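Local coordinates for protein glutathione peroxidase (Schistosoma mansoni, PDB 2V1M) that catalyses the reduction of hydrogen peroxide by two molecules of glutathione, giving glutathione disulfide and water, at residues F14-I19 / V24-Y29; L68-N73 / D112-F117; K116-R121 / F137-Q142. All coordinates share one frame; numbering follows the deposited sequence.

Contact 1. Residues F14-I19 / V24-Y29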
loop_
_atom_site.group_PDB
_atom_site.type_symbol
_atom_site.label_atom_id
_atom_site.label_comp_id
_atom_site.label_asym_id
_atom_site.label_seq_id
_atom_site.Cartn_x
_atom_site.Cartn_y
_atom_site.Cartn_z
ATOM N N PHE A 14 7.716 7.645 -9.307
ATOM C CA PHE A 14 6.750 8.491 -8.586
ATOM C C PHE A 14 7.322 9.021 -7.294
ATOM O O PHE A 14 8.150 8.368 -6.635
ATOM C CB PHE A 14 5.449 7.720 -8.307
ATOM C CG PHE A 14 4.887 7.182 -9.561
ATOM C CD1 PHE A 14 4.318 8.051 -10.513
ATOM C CD2 PHE A 14 5.045 5.834 -9.889
ATOM C CE1 PHE A 14 3.897 7.589 -11.752
ATOM C CE2 PHE A 14 4.639 5.365 -11.131
ATOM C CZ PHE A 14 4.096 6.222 -12.057
ATOM N N THR A 15 6.823 10.205 -6.917
ATOM C CA THR A 15 7.163 10.865 -5.683
ATOM C C THR A 15 5.867 11.074 -4.912
ATOM O O THR A 15 4.825 11.446 -5.510
ATOM C CB THR A 15 7.892 12.226 -5.963
ATOM O OG1 THR A 15 9.058 11.932 -6.738
ATOM C CG2 THR A 15 8.364 12.898 -4.693
ATOM N N VAL A 16 5.901 10.813 -3.610
ATOM C CA VAL A 16 4.708 10.870 -2.750
ATOM C C VAL A 16 5.086 11.532 -1.454
ATOM O O VAL A 16 6.239 11.470 -1.001
ATOM C CB VAL A 16 4.119 9.458 -2.500
ATOM C CG1 VAL A 16 3.490 8.886 -3.783
ATOM C CG2 VAL A 16 5.159 8.497 -1.948
ATOM N N LYS A 17 4.109 12.143 -0.809
ATOM C CA LYS A 17 4.318 12.766 0.497
ATOM C C LYS A 17 4.066 11.718 1.587
ATOM O O LYS A 17 3.005 11.097 1.638
ATOM C CB LYS A 17 3.342 13.933 0.635
ATOM C CG LYS A 17 3.606 14.829 1.855
ATOM C CD LYS A 17 2.618 16.009 1.944
ATOM C CE LYS A 17 2.642 16.920 0.701
ATOM N NZ LYS A 17 3.968 17.520 0.523
ATOM N N ASP A 18 5.044 11.549 2.477
ATOM C CA ASP A 18 4.867 10.605 3.587
ATOM C C ASP A 18 3.965 11.217 4.675
ATOM O O ASP A 18 3.542 12.376 4.568
ATOM C CB ASP A 18 6.212 10.051 4.093
ATOM C CG ASP A 18 6.968 10.946 5.062
ATOM O OD1 ASP A 18 6.428 11.949 5.567
ATOM O OD2 ASP A 18 8.135 10.558 5.338
ATOM N N ILE A 19 3.663 10.441 5.704
ATOM C CA ILE A 19 2.638 10.890 6.667
ATOM C C ILE A 19 3.101 12.072 7.514
ATOM O O ILE A 19 2.277 12.736 8.127
ATOM C CB ILE A 19 2.083 9.741 7.507
ATOM C CG1 ILE A 19 0.700 10.065 8.098
ATOM C CG2 ILE A 19 3.122 9.324 8.564
ATOM C CD1 ILE A 19 -0.049 8.811 8.540
ATOM N N VAL A 24 9.027 11.929 -0.743
ATOM C CA VAL A 24 10.000 10.889 -0.985
ATOM C C VAL A 24 9.740 10.301 -2.366
ATOM O O VAL A 24 8.606 9.974 -2.727
ATOM C CB VAL A 24 9.984 9.880 0.153
ATOM C CG1 VAL A 24 8.705 9.180 0.222
ATOM C CG2 VAL A 24 11.154 8.930 0.054
ATOM N N SER A 25 10.821 10.153 -3.119
ATOM C CA SER A 25 10.744 9.396 -4.363
ATOM C C SER A 25 10.731 7.886 -4.027
ATOM O O SER A 25 11.527 7.397 -3.209
ATOM C CB SER A 25 11.951 9.694 -5.237
ATOM O OG SER A 25 12.039 8.707 -6.270
ATOM N N LEU A 26 9.905 7.145 -4.762
ATOM C CA LEU A 26 9.841 5.691 -4.596
ATOM C C LEU A 26 11.082 4.974 -5.125
ATOM O O LEU A 26 11.216 3.776 -4.926
ATOM C CB LEU A 26 8.550 5.114 -5.177
ATOM C CG LEU A 26 7.275 5.706 -4.569
ATOM C CD1 LEU A 26 6.064 5.029 -5.233
ATOM C CD2 LEU A 26 7.250 5.545 -3.068
ATOM N N GLU A 27 12.034 5.734 -5.692
ATOM C CA GLU A 27 13.402 5.210 -5.883
ATOM C C GLU A 27 13.949 4.578 -4.598
ATOM O O GLU A 27 14.776 3.675 -4.673
ATOM C CB GLU A 27 14.335 6.349 -6.308
ATOM C CG GLU A 27 14.196 6.756 -7.779
ATOM C CD GLU A 27 14.953 5.798 -8.694
ATOM O OE1 GLU A 27 15.788 5.043 -8.172
ATOM O OE2 GLU A 27 14.670 5.805 -9.908
ATOM N N LYS A 28 13.501 5.065 -3.440
ATOM C CA LYS A 28 13.845 4.508 -2.114
ATOM C C LYS A 28 13.682 2.985 -2.075
ATOM O O LYS A 28 14.421 2.293 -1.345
ATOM C CB LYS A 28 12.930 5.166 -0.997
ATOM C CG LYS A 28 13.044 4.591 0.401
ATOM C CD LYS A 28 12.194 5.406 1.396
ATOM C CE LYS A 28 12.133 4.762 2.765
ATOM N NZ LYS A 28 11.618 5.668 3.816
ATOM N N TYR A 29 12.714 2.465 -2.822
ATOM C CA TYR A 29 12.304 1.061 -2.734
ATOM C C TYR A 29 12.949 0.159 -3.785
ATOM O O TYR A 29 12.612 -1.030 -3.875
ATOM C CB TYR A 29 10.772 0.978 -2.774
ATOM C CG TYR A 29 10.161 1.712 -1.593
ATOM C CD1 TYR A 29 10.220 1.162 -0.326
ATOM C CD2 TYR A 29 9.612 2.971 -1.742
ATOM C CE1 TYR A 29 9.723 1.857 0.771
ATOM C CE2 TYR A 29 9.111 3.701 -0.637
ATOM C CZ TYR A 29 9.181 3.129 0.614
ATOM O OH TYR A 29 8.677 3.854 1.662
#
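Val16 and Val24 face each other as an antiparallel hydrogen-bonded pair, each donating its backbone N-H to the other's carbonyl: Val16 N lies 3.0 Å from Val24 O, and Val24 N lies 2.8 Å from Val16 O. A third backbone bond, from Leu26 N to Phe14 O at 2.8 Å, is almost straight, with an angle of 177° at the hydrogen. Between these bonds Thr15 and Ser25 form a non-hydrogen-bonded pair, where the chains close to 4.1 Å between the CA atoms and Thr15 CA directs a C-H toward Val24 O.

Together the two strands make the small beta hairpin near the N-terminus of this thioredoxin-fold peroxidase, beside the five-stranded sheet, with Ile19 bonded through its backbone to Met100 of strand 99-100. Its second strand ends in a 3-10 turn over residues 26-29. At its start Ser25 OG accepts from Glu27 N, an ST turn, with OG swung beside its own carbonyl carbon (chi1 165°), on the side of the following residues.

Two of the three apolar contacts involve Leu26, whose two methyls divide the work. CD2 meets Val16 CG2 at 3.8 Å, the two side chains crossing at about a right angle, while CD1 comes up to Phe14 CB at 4.1 Å. Beyond the hairpin, Leu26 also packs on Leu68 of strand 65-71, and Val16 packs on Phe70 of that strand.

Contact 2. Residues L68-N73 / D112-F117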
loop_
_atom_site.group_PDB
_atom_site.type_symbol
_atom_site.label_atom_id
_atom_site.label_comp_id
_atom_site.label_asym_id
_atom_site.label_seq_id
_atom_site.Cartn_x
_atom_site.Cartn_y
_atom_site.Cartn_z
ATOM N N LEU A 68 3.813 -0.284 2.131
ATOM C CA LEU A 68 3.534 1.139 1.953
ATOM C C LEU A 68 2.031 1.319 2.113
ATOM O O LEU A 68 1.261 0.703 1.363
ATOM C CB LEU A 68 3.952 1.637 0.567
ATOM C CG LEU A 68 5.423 1.704 0.210
ATOM C CD1 LEU A 68 6.092 0.416 0.105
ATOM C CD2 LEU A 68 5.533 2.505 -1.083
ATOM N N ALA A 69 1.618 2.177 3.046
ATOM C CA ALA A 69 0.182 2.375 3.346
ATOM C C ALA A 69 -0.222 3.806 3.016
ATOM O O ALA A 69 0.324 4.778 3.583
ATOM C CB ALA A 69 -0.094 2.073 4.804
ATOM N N PHE A 70 -1.197 3.921 2.105
ATOM C CA PHE A 70 -1.722 5.193 1.612
ATOM C C PHE A 70 -3.135 5.418 2.130
ATOM O O PHE A 70 -4.072 4.774 1.661
ATOM C CB PHE A 70 -1.715 5.210 0.079
ATOM C CG PHE A 70 -0.313 5.334 -0.473
ATOM C CD1 PHE A 70 0.258 6.592 -0.646
ATOM C CD2 PHE A 70 0.425 4.189 -0.775
ATOM C CE1 PHE A 70 1.559 6.733 -1.094
ATOM C CE2 PHE A 70 1.736 4.320 -1.236
ATOM C CZ PHE A 70 2.306 5.589 -1.388
ATOM N N PRO A 71 -3.312 6.342 3.079
ATOM C CA PRO A 71 -4.681 6.680 3.519
ATOM C C PRO A 71 -5.474 7.249 2.349
ATOM O O PRO A 71 -4.950 7.971 1.506
ATOM C CB PRO A 71 -4.457 7.757 4.594
ATOM C CG PRO A 71 -3.011 7.471 5.111
ATOM C CD PRO A 71 -2.291 7.120 3.834
ATOM N N CYS A 72 -6.778 6.952 2.356
ATOM C CA CYS A 72 -7.655 7.430 1.275
ATOM C C CYS A 72 -9.064 7.507 1.831
ATOM O O CYS A 72 -9.537 6.552 2.461
ATOM C CB CYS A 72 -7.595 6.426 0.087
ATOM S SG CYS A 72 -8.757 6.823 -1.234
ATOM N N ASN A 73 -9.724 8.660 1.608
ATOM C CA ASN A 73 -11.059 8.920 2.119
ATOM C C ASN A 73 -12.157 8.796 1.032
ATOM O O ASN A 73 -13.225 9.406 1.185
ATOM C CB ASN A 73 -11.135 10.305 2.789
ATOM C CG ASN A 73 -12.368 10.436 3.669
ATOM O OD1 ASN A 73 -12.799 9.479 4.311
ATOM N ND2 ASN A 73 -12.941 11.623 3.716
ATOM N N ASP A 112 -3.648 9.831 -7.270
ATOM C CA ASP A 112 -2.200 9.928 -7.330
ATOM C C ASP A 112 -1.705 9.162 -8.562
ATOM O O ASP A 112 -2.189 8.059 -8.868
ATOM C CB ASP A 112 -1.566 9.364 -6.057
ATOM C CG ASP A 112 -0.129 9.803 -5.914
ATOM O OD1 ASP A 112 0.766 9.126 -6.476
ATOM O OD2 ASP A 112 0.100 10.835 -5.242
ATOM N N ASP A 113 -0.690 9.706 -9.225
ATOM C CA ASP A 113 -0.093 8.999 -10.370
ATOM C C ASP A 113 0.396 7.598 -10.015
ATOM O O ASP A 113 0.333 6.699 -10.877
ATOM C CB ASP A 113 1.050 9.815 -10.967
ATOM C CG ASP A 113 0.567 11.069 -11.699
ATOM O OD1 ASP A 113 -0.641 11.189 -12.011
ATOM O OD2 ASP A 113 1.429 11.937 -11.985
ATOM N N LEU A 114 0.807 7.365 -8.770
ATOM C CA LEU A 114 1.222 6.006 -8.401
ATOM C C LEU A 114 0.034 5.033 -8.624
ATOM O O LEU A 114 0.233 3.919 -9.143
ATOM C CB LEU A 114 1.642 5.978 -6.940
ATOM C CG LEU A 114 1.835 4.553 -6.362
ATOM C CD1 LEU A 114 2.963 3.800 -7.057
ATOM C CD2 LEU A 114 2.080 4.661 -4.868
ATOM N N TYR A 115 -1.161 5.436 -8.202
ATOM C CA TYR A 115 -2.321 4.563 -8.361
ATOM C C TYR A 115 -2.815 4.485 -9.781
ATOM O O TYR A 115 -3.275 3.419 -10.213
ATOM C CB TYR A 115 -3.432 4.926 -7.355
ATOM C CG TYR A 115 -3.213 4.224 -6.031
ATOM C CD1 TYR A 115 -3.935 3.093 -5.691
ATOM C CD2 TYR A 115 -2.355 4.778 -5.095
ATOM C CE1 TYR A 115 -3.756 2.477 -4.416
ATOM C CE2 TYR A 115 -2.176 4.193 -3.827
ATOM C CZ TYR A 115 -2.889 3.041 -3.510
ATOM O OH TYR A 115 -2.722 2.403 -2.291
ATOM N N LYS A 116 -2.723 5.577 -10.543
ATOM C CA LYS A 116 -2.980 5.464 -11.983
ATOM C C LYS A 116 -2.071 4.393 -12.583
ATOM O O LYS A 116 -2.509 3.537 -13.377
ATOM C CB LYS A 116 -2.809 6.811 -12.691
ATOM C CG LYS A 116 -3.807 7.857 -12.189
ATOM C CD LYS A 116 -3.723 9.163 -13.015
ATOM C CE LYS A 116 -4.774 10.151 -12.555
ATOM N NZ LYS A 116 -4.769 11.369 -13.443
ATOM N N PHE A 117 -0.801 4.423 -12.207
ATOM C CA PHE A 117 0.162 3.440 -12.703
ATOM C C PHE A 117 -0.187 2.025 -12.237
ATOM O O PHE A 117 -0.191 1.070 -13.055
ATOM C CB PHE A 117 1.578 3.829 -12.257
ATOM C CG PHE A 117 2.616 2.829 -12.647
ATOM C CD1 PHE A 117 3.031 2.706 -13.994
ATOM C CD2 PHE A 117 3.199 1.991 -11.690
ATOM C CE1 PHE A 117 4.003 1.790 -14.350
ATOM C CE2 PHE A 117 4.183 1.066 -12.060
ATOM C CZ PHE A 117 4.585 0.979 -13.391
#
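Phe70 projects from strand 65-71 toward helix 113-121, and two consecutive helix residues, Leu114 and Tyr115, receive it. Starting at the root of the side chain, Phe70 CB lies 3.8 Å from Tyr115 OH, so the phenol oxygen rests against an aliphatic carbon. One atom further out, Phe70 CG is 4.0 Å from Tyr115 CE2. On the ring itself CD2 still belongs to the tyrosine, touching both CE2 and OH, but the far end changes partner: Phe70 CE2 is 3.7 Å from Leu114 CD2, and the tip, Phe70 CZ, is 3.6 Å from that same methyl.

The aromatic pair is an offset edge-to-face arrangement. Tyr115 turns its edge toward the face of Phe70, the planes stand at 85°, and the centroids are 5.9 Å apart. Leu114 can reach the ring because its CG is anti to the backbone N (chi1 169°), which extends the branch toward the strand.

At the start of the helix Asp112 occupies the N-cap, its OD1 accepting from Leu114 N at 2.9 Å, which satisfies an N-H of the first turn that has no carbonyl before it in the helix. This is a helix packed against the central sheet of a thioredoxin fold; Phe70 is further stacked on Phe101 and touches Ile36 of strand 33-39. Cohesion between the two segments therefore rests on dispersion, with probably a small electrostatic term from the tyrosine edge, and the polar capping bond is confined to the helix side.

Contact 3. Residues K116-R121 / F137-Q142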
loop_
_atom_site.group_PDB
_atom_site.type_symbol
_atom_site.label_atom_id
_atom_site.label_comp_id
_atom_site.label_asym_id
_atom_site.label_seq_id
_atom_site.Cartn_x
_atom_site.Cartn_y
_atom_site.Cartn_z
ATOM N N LYS A 116 -2.723 5.577 -10.543
ATOM C CA LYS A 116 -2.980 5.464 -11.983
ATOM C C LYS A 116 -2.071 4.393 -12.583
ATOM O O LYS A 116 -2.509 3.537 -13.377
ATOM C CB LYS A 116 -2.809 6.811 -12.691
ATOM C CG LYS A 116 -3.807 7.857 -12.189
ATOM C CD LYS A 116 -3.723 9.163 -13.015
ATOM C CE LYS A 116 -4.774 10.151 -12.555
ATOM N NZ LYS A 116 -4.769 11.369 -13.443
ATOM N N PHE A 117 -0.801 4.423 -12.207
ATOM C CA PHE A 117 0.162 3.440 -12.703
ATOM C C PHE A 117 -0.187 2.025 -12.237
ATOM O O PHE A 117 -0.191 1.070 -13.055
ATOM C CB PHE A 117 1.578 3.829 -12.257
ATOM C CG PHE A 117 2.616 2.829 -12.647
ATOM C CD1 PHE A 117 3.031 2.706 -13.994
ATOM C CD2 PHE A 117 3.199 1.991 -11.690
ATOM C CE1 PHE A 117 4.003 1.790 -14.350
ATOM C CE2 PHE A 117 4.183 1.066 -12.060
ATOM C CZ PHE A 117 4.585 0.979 -13.391
ATOM N N LEU A 118 -0.405 1.830 -10.937
ATOM C CA LEU A 118 -0.713 0.487 -10.418
ATOM C C LEU A 118 -1.909 -0.108 -11.176
ATOM O O LEU A 118 -1.865 -1.260 -11.623
ATOM C CB LEU A 118 -1.012 0.558 -8.928
ATOM C CG LEU A 118 0.196 0.904 -8.034
ATOM C CD1 LEU A 118 -0.308 1.125 -6.610
ATOM C CD2 LEU A 118 1.242 -0.214 -8.071
ATOM N N LYS A 119 -2.982 0.673 -11.291
ATOM C CA LYS A 119 -4.197 0.195 -11.972
ATOM C C LYS A 119 -3.957 -0.046 -13.465
ATOM O O LYS A 119 -4.628 -0.894 -14.048
ATOM C CB LYS A 119 -5.345 1.182 -11.773
ATOM C CG LYS A 119 -5.849 1.266 -10.338
ATOM C CD LYS A 119 -7.114 2.111 -10.224
ATOM C CE LYS A 119 -6.886 3.558 -10.585
ATOM N NZ LYS A 119 -8.165 4.287 -10.534
ATOM N N SER A 120 -2.992 0.664 -14.060
ATOM C CA SER A 120 -2.684 0.445 -15.483
ATOM C C SER A 120 -1.935 -0.875 -15.703
ATOM O O SER A 120 -1.858 -1.357 -16.850
ATOM C CB SER A 120 -1.851 1.589 -16.065
ATOM O OG SER A 120 -0.492 1.512 -15.706
ATOM N N ARG A 121 -1.356 -1.443 -14.631
ATOM C CA ARG A 121 -0.553 -2.664 -14.734
ATOM C C ARG A 121 -1.284 -3.934 -14.317
ATOM O O ARG A 121 -0.899 -5.013 -14.814
ATOM C CB ARG A 121 0.770 -2.525 -13.948
ATOM C CG ARG A 121 1.747 -1.517 -14.537
ATOM C CD ARG A 121 2.222 -1.962 -15.937
ATOM N NE ARG A 121 3.330 -1.164 -16.462
ATOM C CZ ARG A 121 4.614 -1.364 -16.165
ATOM N NH1 ARG A 121 4.983 -2.350 -15.358
ATOM N NH2 ARG A 121 5.531 -0.567 -16.715
ATOM N N PHE A 137 -1.557 -4.112 -3.833
ATOM C CA PHE A 137 -0.749 -4.384 -5.035
ATOM C C PHE A 137 0.605 -4.902 -4.601
ATOM O O PHE A 137 1.245 -4.337 -3.684
ATOM C CB PHE A 137 -0.545 -3.136 -5.902
ATOM C CG PHE A 137 -1.783 -2.684 -6.610
ATOM C CD1 PHE A 137 -2.019 -3.036 -7.934
ATOM C CD2 PHE A 137 -2.737 -1.897 -5.960
ATOM C CE1 PHE A 137 -3.149 -2.591 -8.614
ATOM C CE2 PHE A 137 -3.858 -1.446 -6.622
ATOM C CZ PHE A 137 -4.080 -1.807 -7.941
ATOM N N LEU A 138 1.063 -5.970 -5.256
ATOM C CA LEU A 138 2.359 -6.569 -4.991
ATOM C C LEU A 138 3.298 -6.190 -6.150
ATOM O O LEU A 138 2.992 -6.405 -7.332
ATOM C CB LEU A 138 2.214 -8.081 -4.890
ATOM C CG LEU A 138 3.488 -8.874 -4.639
ATOM C CD1 LEU A 138 4.161 -8.446 -3.324
ATOM C CD2 LEU A 138 3.190 -10.366 -4.652
ATOM N N VAL A 139 4.449 -5.628 -5.762
ATOM C CA VAL A 139 5.439 -5.048 -6.674
ATOM C C VAL A 139 6.756 -5.782 -6.450
ATOM O O VAL A 139 7.234 -5.928 -5.304
ATOM C CB VAL A 139 5.578 -3.554 -6.384
ATOM C CG1 VAL A 139 6.659 -2.902 -7.296
ATOM C CG2 VAL A 139 4.253 -2.817 -6.504
ATOM N N ASP A 140 7.356 -6.247 -7.553
ATOM C CA ASP A 140 8.591 -7.007 -7.459
ATOM C C ASP A 140 9.824 -6.101 -7.199
ATOM O O ASP A 140 9.726 -4.872 -7.072
ATOM C CB ASP A 140 8.729 -7.902 -8.708
ATOM C CG ASP A 140 9.112 -7.150 -9.991
ATOM O OD1 ASP A 140 9.461 -5.948 -9.945
ATOM O OD2 ASP A 140 9.033 -7.833 -11.041
ATOM N N ARG A 141 10.979 -6.767 -7.095
ATOM C CA ARG A 141 12.236 -6.066 -6.790
ATOM C C ARG A 141 12.712 -5.124 -7.899
ATOM O O ARG A 141 13.675 -4.378 -7.660
ATOM C CB ARG A 141 13.335 -7.055 -6.485
ATOM C CG ARG A 141 13.133 -7.845 -5.159
ATOM C CD ARG A 141 14.323 -8.733 -4.887
ATOM N NE ARG A 141 14.245 -9.611 -3.711
ATOM C CZ ARG A 141 14.548 -9.250 -2.467
ATOM N NH1 ARG A 141 14.825 -7.992 -2.164
ATOM N NH2 ARG A 141 14.552 -10.149 -1.478
ATOM N N GLN A 142 12.066 -5.179 -9.074
ATOM C CA GLN A 142 12.321 -4.257 -10.185
ATOM C C GLN A 142 11.219 -3.215 -10.332
ATOM O O GLN A 142 11.151 -2.500 -11.338
ATOM C CB GLN A 142 12.549 -5.031 -11.506
ATOM C CG GLN A 142 13.831 -5.818 -11.504
ATOM C CD GLN A 142 13.771 -7.091 -10.680
ATOM O OE1 GLN A 142 12.825 -7.873 -10.783
ATOM N NE2 GLN A 142 14.799 -7.308 -9.877
#
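Helix 116-121 runs across strand 137-139 at 88°, the axes of the two short segments approaching to 10.2 Å, with Leu118 and Phe137 the residues whose CA atoms are nearest. These two side chains carry the contact. Leu118 CB stands over the middle of the Phe137 ring, 3.8 Å from its centroid and 9° off the normal, a CH-pi contact of nearly ideal aim. The leucine branches continue across the aromatic group: CD1 lies 3.9 Å from Phe137 CD2, while CD2 reaches Phe137 CB at 4.1 Å and extends to Val139 CG2 at 4.3 Å. The CB of Phe137 points toward the helix, and the torsion beyond it (chi1 -71°) lays the ring against Leu118. Phe137 CE1 also comes within 3.5 Å of Leu118 O, and Lys119 brings the aliphatic CG to 4.3 Å from Phe137 CZ.

The amine of Lys119 is engaged elsewhere, bonded to Val106 O and Asn107 OD1. On the strand side, the backbone of Phe137 pairs with Ile36 of strand 33-39 and that of Leu138 with Val146 and Lys147 of strand 145-149, so the helix is packed on an inner strand of the mixed sheet, as in the thioredoxin fold. With no polar bond joining them, the two segments rely largely on van der Waals and CH-pi contact, while the lysine amine finds its hydrogen-bond acceptors in a loop.

How the contacts relate
The three contacts follow one another along the chain: contact 1 closes before contact 2 opens, and contact 3 begins on the helix where contact 2 ends. Helix 113-121 is the common element, its first turn packing on strand 65-71 and a later one, through Leu118 and Lys119, on strand 136-139 of the same five-stranded sheet. Centres of contacts 2 and 3 lie about 11 Å apart, as do those of contacts 1 and 2, and contacts 1 and 3 are about 14 Å apart. Through Phe14, which reaches Phe117 and Asp113, and Leu26, which meets Leu114, the hairpin region meets that helix too, so hairpin, helix and sheet pack on one another, consistent with a common core.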